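Local coordinates for putative uncharacterized protein (Coprinopsis cinerea, PDB 3W9A) that probably hydrolyses beta-glucans, as the catalytic domain of a glycoside hydrolase family 131 enzyme with a beta-jelly-roll fold, at residues 160-165 against 171-176; 16-21 against 44-49. One frame throughout, in Å; residues are numbered along the deposited sequence.

Contact 1 of 2, residues 160-165 against 171-176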
loop_
_atom_site.group_PDB
_atom_site.type_symbol
_atom_site.label_atom_id
_atom_site.label_comp_id
_atom_site.label_asym_id
_atom_site.label_seq_id
_atom_site.Cartn_x
_atom_site.Cartn_y
_atom_site.Cartn_z
ATOM N N ALA A 160 -6.648 -3.563 -6.316
ATOM C CA ALA A 160 -6.546 -2.331 -7.066
ATOM C C ALA A 160 -7.707 -1.392 -6.728
ATOM O O ALA A 160 -8.890 -1.793 -6.686
ATOM C CB ALA A 160 -6.445 -2.599 -8.559
ATOM N N TYR A 161 -7.352 -0.136 -6.446
ATOM C CA TYR A 161 -8.317 0.930 -6.337
ATOM C C TYR A 161 -8.633 1.417 -7.760
ATOM O O TYR A 161 -7.763 1.860 -8.491
ATOM C CB TYR A 161 -7.779 2.095 -5.501
ATOM C CG TYR A 161 -7.320 1.793 -4.086
ATOM C CD1 TYR A 161 -7.779 0.676 -3.375
ATOM C CD2 TYR A 161 -6.447 2.655 -3.440
ATOM C CE1 TYR A 161 -7.368 0.427 -2.073
ATOM C CE2 TYR A 161 -6.045 2.431 -2.138
ATOM C CZ TYR A 161 -6.497 1.314 -1.451
ATOM O OH TYR A 161 -6.068 1.099 -0.152
ATOM N N ASP A 162 -9.895 1.301 -8.141
ATOM C CA ASP A 162 -10.391 1.706 -9.448
ATOM C C ASP A 162 -10.933 3.098 -9.235
ATOM O O ASP A 162 -12.065 3.247 -8.764
ATOM C CB ASP A 162 -11.510 0.725 -9.830
ATOM C CG ASP A 162 -12.179 1.043 -11.153
ATOM O OD1 ASP A 162 -12.199 2.214 -11.583
ATOM O OD2 ASP A 162 -12.693 0.073 -11.763
ATOM N N ILE A 163 -10.115 4.114 -9.524
ATOM C CA ILE A 163 -10.455 5.491 -9.185
ATOM C C ILE A 163 -10.839 6.245 -10.458
ATOM O O ILE A 163 -10.065 6.295 -11.423
ATOM C CB ILE A 163 -9.300 6.222 -8.457
ATOM C CG1 ILE A 163 -8.873 5.427 -7.209
ATOM C CG2 ILE A 163 -9.731 7.616 -8.046
ATOM C CD1 ILE A 163 -7.614 5.935 -6.533
ATOM N N ASP A 164 -12.063 6.768 -10.467
ATOM C CA ASP A 164 -12.538 7.648 -11.538
ATOM C C ASP A 164 -12.431 9.062 -10.997
ATOM O O ASP A 164 -13.263 9.495 -10.196
ATOM C CB ASP A 164 -13.982 7.309 -11.898
ATOM C CG ASP A 164 -14.493 8.079 -13.109
ATOM O OD1 ASP A 164 -15.424 7.572 -13.759
ATOM O OD2 ASP A 164 -13.991 9.179 -13.408
ATOM N N PHE A 165 -11.380 9.770 -11.409
ATOM C CA PHE A 165 -11.104 11.109 -10.902
ATOM C C PHE A 165 -12.038 12.176 -11.515
ATOM O O PHE A 165 -12.143 13.264 -10.992
ATOM C CB PHE A 165 -9.615 11.467 -11.123
ATOM C CG PHE A 165 -8.678 10.658 -10.276
ATOM C CD1 PHE A 165 -8.469 10.991 -8.943
ATOM C CD2 PHE A 165 -8.024 9.549 -10.787
ATOM C CE1 PHE A 165 -7.609 10.249 -8.142
ATOM C CE2 PHE A 165 -7.171 8.803 -9.991
ATOM C CZ PHE A 165 -6.960 9.153 -8.663
ATOM N N GLY A 171 -13.977 2.375 -6.860
ATOM C CA GLY A 171 -14.346 0.984 -6.635
ATOM C C GLY A 171 -13.136 0.186 -6.213
ATOM O O GLY A 171 -12.025 0.736 -6.066
ATOM N N LEU A 172 -13.332 -1.116 -6.018
ATOM C CA LEU A 172 -12.268 -1.985 -5.539
ATOM C C LEU A 172 -12.189 -3.291 -6.340
ATOM O O LEU A 172 -13.215 -3.976 -6.547
ATOM C CB LEU A 172 -12.486 -2.303 -4.065
ATOM C CG LEU A 172 -11.409 -3.169 -3.420
ATOM C CD1 LEU A 172 -10.121 -2.358 -3.274
ATOM C CD2 LEU A 172 -11.886 -3.731 -2.080
ATOM N N TRP A 173 -10.982 -3.621 -6.798
ATOM C CA TRP A 173 -10.697 -4.941 -7.350
ATOM C C TRP A 173 -9.889 -5.715 -6.295
ATOM O O TRP A 173 -9.045 -5.141 -5.606
ATOM C CB TRP A 173 -9.945 -4.853 -8.673
ATOM C CG TRP A 173 -10.705 -4.151 -9.759
ATOM C CD1 TRP A 173 -11.021 -2.831 -9.803
ATOM C CD2 TRP A 173 -11.233 -4.729 -10.959
ATOM N NE1 TRP A 173 -11.721 -2.544 -10.955
ATOM C CE2 TRP A 173 -11.845 -3.688 -11.693
ATOM C CE3 TRP A 173 -11.222 -6.022 -11.504
ATOM C CZ2 TRP A 173 -12.483 -3.903 -12.924
ATOM C CZ3 TRP A 173 -11.846 -6.236 -12.731
ATOM C CH2 TRP A 173 -12.477 -5.176 -13.425
ATOM N N ALA A 174 -10.150 -7.005 -6.157
ATOM C CA ALA A 174 -9.463 -7.821 -5.153
ATOM C C ALA A 174 -9.360 -9.291 -5.548
ATOM O O ALA A 174 -10.147 -9.805 -6.349
ATOM C CB ALA A 174 -10.138 -7.689 -3.792
ATOM N N SER A 175 -8.334 -9.933 -5.012
ATOM C CA SER A 175 -8.143 -11.371 -5.100
ATOM C C SER A 175 -7.040 -11.740 -4.117
ATOM O O SER A 175 -6.421 -10.842 -3.513
ATOM C CB SER A 175 -7.737 -11.786 -6.509
ATOM O OG SER A 175 -6.376 -11.499 -6.755
ATOM N N THR A 176 -6.798 -13.044 -3.956
ATOM C CA THR A 176 -5.674 -13.533 -3.153
ATOM C C THR A 176 -4.619 -14.246 -4.013
ATOM O O THR A 176 -4.900 -14.745 -5.101
ATOM C CB THR A 176 -6.128 -14.495 -2.028
ATOM O OG1 THR A 176 -6.791 -15.621 -2.598
ATOM C CG2 THR A 176 -7.088 -13.798 -1.062
#
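Ala160 and Trp173 face each other as a hydrogen-bonded pair in an antiparallel beta hairpin, the one made by strands 157-164 and 169-176 within a large sheet of the beta-jelly roll. The short segments run at 155° to each other. Ala160 N gives a bond to Trp173 O, and Trp173 N returns one to Ala160 O over 2.8 Å. The small methyl of Ala160 lies 4.2 Å, CB to CB, from Trp173 and leaves room for the indole on the same face.

Tyr161, in a non-hydrogen-bonded pair with Leu172, turns to the other face. The two side chains run side by side, and Leu172 CD1 meets the ring edge of Tyr161 at CD1, 3.8 Å away. Phe98 meets the ring edge-to-face and Trp139 at about 40° between planes, while the hydroxyl of Tyr161 bonds to Met117 O in the second sheet; a long aromatic with a polar tip thus spans the interior between the sheets.

Asp162 restores the hydrogen-bonded pattern with Gly171: Asp162 N binds Gly171 O, and Gly171 N binds Asp162 O at 2.8 Å. Without a side chain, Gly171 adds no bulk beside Asp162 CB. CG of Asp162 stands anti to the backbone N (chi1 178°), which carries OD2 toward the indole, and Lys183 forms a salt bridge to the same oxygen, probably stabilising its negative charge. Trp173 NE1 meets Asp162 OD2 on its anti side at 2.9 Å, with the oxygen almost exactly in the indole plane.

Contact 2 of 2, residues 16-21 against 44-49; sequences ADFDRW and LNLDPS
Phe18 and Leu44 meet through a CH-pi contact. The methyl CD1 of Leu44 sits over one face of the Phe18 ring, 4.1 Å from the centroid and 19° off the ring normal, displaced toward the CG and CD2 side, and the two side chains cross at about a right angle. An aromatic suits this place because its flat face accepts a methyl closely without needing a polar partner.

Apolar packing continues one ring atom further on, where Leu46 CD1 lies 3.8 Å from Phe18 CE2, approaching obliquely. Leu44 and Leu46 are two residues apart on strand 44-47, so both branched side chains leave the same side of it and reach one ring. Phe18 CG stands anti to its own carbonyl carbon (chi1 -71°), and the ring extends from the short helix toward the strand. Tyr12 stacks with Phe18.

No polar bond crosses between the two segments; those within each lie beside the apolar patch. Arg20 NH1 forms a salt bridge with Asp17 OD1 at 2.6 Å, though the hydrogen-bond geometry is weak. Asp47 OD1 receives Ser49 N at 3.0 Å, closing an Asx turn, and Ser49 OG reaches that oxygen from the opposite face of the carboxylate.

Phe18 and Leu44 touch Leu62 of one sheet and Trp32 and Leu81 of the other, and so pack between the two sheets of the beta-jelly roll, with helical turn 15-18 covering edge strand 44-47, which pairs with strand 61-66.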
loop_
_atom_site.group_PDB
_atom_site.type_symbol
_atom_site.label_atom_id
_atom_site.label_comp_id
_atom_site.label_asym_id
_atom_site.label_seq_id
_atom_site.Cartn_x
_atom_site.Cartn_y
_atom_site.Cartn_z
ATOM N N ALA A 16 19.403 1.483 2.304
ATOM C CA ALA A 16 20.069 2.718 1.900
ATOM C C ALA A 16 19.647 3.223 0.519
ATOM O O ALA A 16 19.756 4.420 0.251
ATOM C CB ALA A 16 21.583 2.558 1.961
ATOM N N ASP A 17 19.156 2.336 -0.349
ATOM C CA ASP A 17 18.657 2.772 -1.650
ATOM C C ASP A 17 17.524 3.794 -1.509
ATOM O O ASP A 17 17.441 4.733 -2.289
ATOM C CB ASP A 17 18.238 1.578 -2.536
ATOM C CG ASP A 17 19.436 0.821 -3.124
ATOM O OD1 ASP A 17 20.531 1.415 -3.256
ATOM O OD2 ASP A 17 19.292 -0.378 -3.439
ATOM N N PHE A 18 16.686 3.659 -0.490
ATOM C CA PHE A 18 15.632 4.648 -0.257
ATOM C C PHE A 18 16.200 6.017 0.210
ATOM O O PHE A 18 15.592 7.061 -0.031
ATOM C CB PHE A 18 14.613 4.118 0.747
ATOM C CG PHE A 18 13.738 3.023 0.211
ATOM C CD1 PHE A 18 12.728 3.304 -0.708
ATOM C CD2 PHE A 18 13.902 1.717 0.643
ATOM C CE1 PHE A 18 11.905 2.296 -1.187
ATOM C CE2 PHE A 18 13.084 0.709 0.175
ATOM C CZ PHE A 18 12.081 0.992 -0.734
ATOM N N ASP A 19 17.372 6.001 0.840
ATOM C CA ASP A 19 18.031 7.224 1.332
ATOM C C ASP A 19 18.615 8.116 0.228
ATOM O O ASP A 19 19.012 9.238 0.495
ATOM C CB ASP A 19 19.137 6.887 2.349
ATOM C CG ASP A 19 18.595 6.198 3.609
ATOM O OD1 ASP A 19 17.432 6.460 3.990
ATOM O OD2 ASP A 19 19.317 5.389 4.220
ATOM N N ARG A 20 18.703 7.628 -1.000
ATOM C CA ARG A 20 19.209 8.467 -2.095
ATOM C C ARG A 20 18.288 9.648 -2.353
ATOM O O ARG A 20 18.733 10.710 -2.730
ATOM C CB ARG A 20 19.371 7.665 -3.384
ATOM C CG ARG A 20 20.621 6.797 -3.417
ATOM C CD ARG A 20 20.949 6.377 -4.844
ATOM N NE ARG A 20 19.913 5.484 -5.377
ATOM C CZ ARG A 20 19.940 4.151 -5.310
ATOM N NH1 ARG A 20 20.965 3.519 -4.740
ATOM N NH2 ARG A 20 18.931 3.437 -5.818
ATOM N N TRP A 21 16.994 9.450 -2.138
ATOM C CA TRP A 21 16.016 10.496 -2.359
ATOM C C TRP A 21 16.138 11.615 -1.308
ATOM O O TRP A 21 16.396 11.352 -0.130
ATOM C CB TRP A 21 14.607 9.893 -2.319
ATOM C CG TRP A 21 13.541 10.874 -2.610
ATOM C CD1 TRP A 21 12.975 11.132 -3.825
ATOM C CD2 TRP A 21 12.904 11.743 -1.671
ATOM N NE1 TRP A 21 12.016 12.108 -3.702
ATOM C CE2 TRP A 21 11.946 12.500 -2.389
ATOM C CE3 TRP A 21 13.024 11.934 -0.290
ATOM C CZ2 TRP A 21 11.136 13.457 -1.779
ATOM C CZ3 TRP A 21 12.216 12.869 0.320
ATOM C CH2 TRP A 21 11.282 13.628 -0.429
ATOM N N LEU A 44 12.330 -0.046 6.717
ATOM C CA LEU A 44 12.159 -0.564 5.362
ATOM C C LEU A 44 13.201 -1.616 5.046
ATOM O O LEU A 44 14.395 -1.363 5.146
ATOM C CB LEU A 44 12.227 0.577 4.336
ATOM C CG LEU A 44 11.138 1.650 4.444
ATOM C CD1 LEU A 44 11.441 2.801 3.501
ATOM C CD2 LEU A 44 9.722 1.098 4.191
ATOM N N ASN A 45 12.740 -2.807 4.679
ATOM C CA ASN A 45 13.627 -3.882 4.281
ATOM C C ASN A 45 13.107 -4.602 3.052
ATOM O O ASN A 45 11.900 -4.680 2.821
ATOM C CB ASN A 45 13.836 -4.866 5.433
ATOM C CG ASN A 45 14.560 -4.237 6.587
ATOM O OD1 ASN A 45 13.936 -3.762 7.550
ATOM N ND2 ASN A 45 15.879 -4.139 6.466
ATOM N N LEU A 46 14.040 -5.148 2.282
ATOM C CA LEU A 46 13.775 -5.725 0.975
ATOM C C LEU A 46 14.317 -7.148 0.905
ATOM O O LEU A 46 15.408 -7.418 1.410
ATOM C CB LEU A 46 14.450 -4.861 -0.082
ATOM C CG LEU A 46 14.009 -3.389 -0.122
ATOM C CD1 LEU A 46 15.190 -2.441 -0.324
ATOM C CD2 LEU A 46 12.950 -3.182 -1.189
ATOM N N ASP A 47 13.551 -8.057 0.281
ATOM C CA ASP A 47 13.903 -9.480 0.234
ATOM C C ASP A 47 13.012 -10.224 -0.758
ATOM O O ASP A 47 11.826 -9.902 -0.898
ATOM C CB ASP A 47 13.745 -10.110 1.631
ATOM C CG ASP A 47 14.459 -11.443 1.779
ATOM O OD1 ASP A 47 13.810 -12.510 1.601
ATOM O OD2 ASP A 47 15.671 -11.416 2.065
ATOM N N PRO A 48 13.564 -11.240 -1.436
ATOM C CA PRO A 48 12.748 -12.026 -2.336
ATOM C C PRO A 48 11.552 -12.697 -1.660
ATOM O O PRO A 48 10.515 -12.852 -2.297
ATOM C CB PRO A 48 13.729 -13.071 -2.882
ATOM C CG PRO A 48 14.909 -13.018 -1.979
ATOM C CD PRO A 48 14.983 -11.587 -1.564
ATOM N N SER A 49 11.680 -13.063 -0.384
ATOM C CA SER A 49 10.569 -13.688 0.330
ATOM C C SER A 49 9.499 -12.679 0.751
ATOM O O SER A 49 8.454 -13.052 1.302
ATOM C CB SER A 49 11.090 -14.437 1.568
ATOM O OG SER A 49 11.600 -13.547 2.537
#

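Overall arrangement
Both contacts involve the same antiparallel sheet, on opposite sides of the chain's centre; their own centres lie 27 Å apart and their nearest atoms about 14 Å, so neither touches the other. Contact 1 joins two neighbouring strands within the sheet, and its backbone bonds set the register. Contact 2 instead brings a short helix and turn onto strand 44-47 without any hydrogen bond across it. The touching residues of both are mostly buried, but contact 1 combines apolar packing with an indole-to-carboxylate hydrogen bond, whereas contact 2 is purely apolar where its segments meet, with its polar groups toward more exposed flanks.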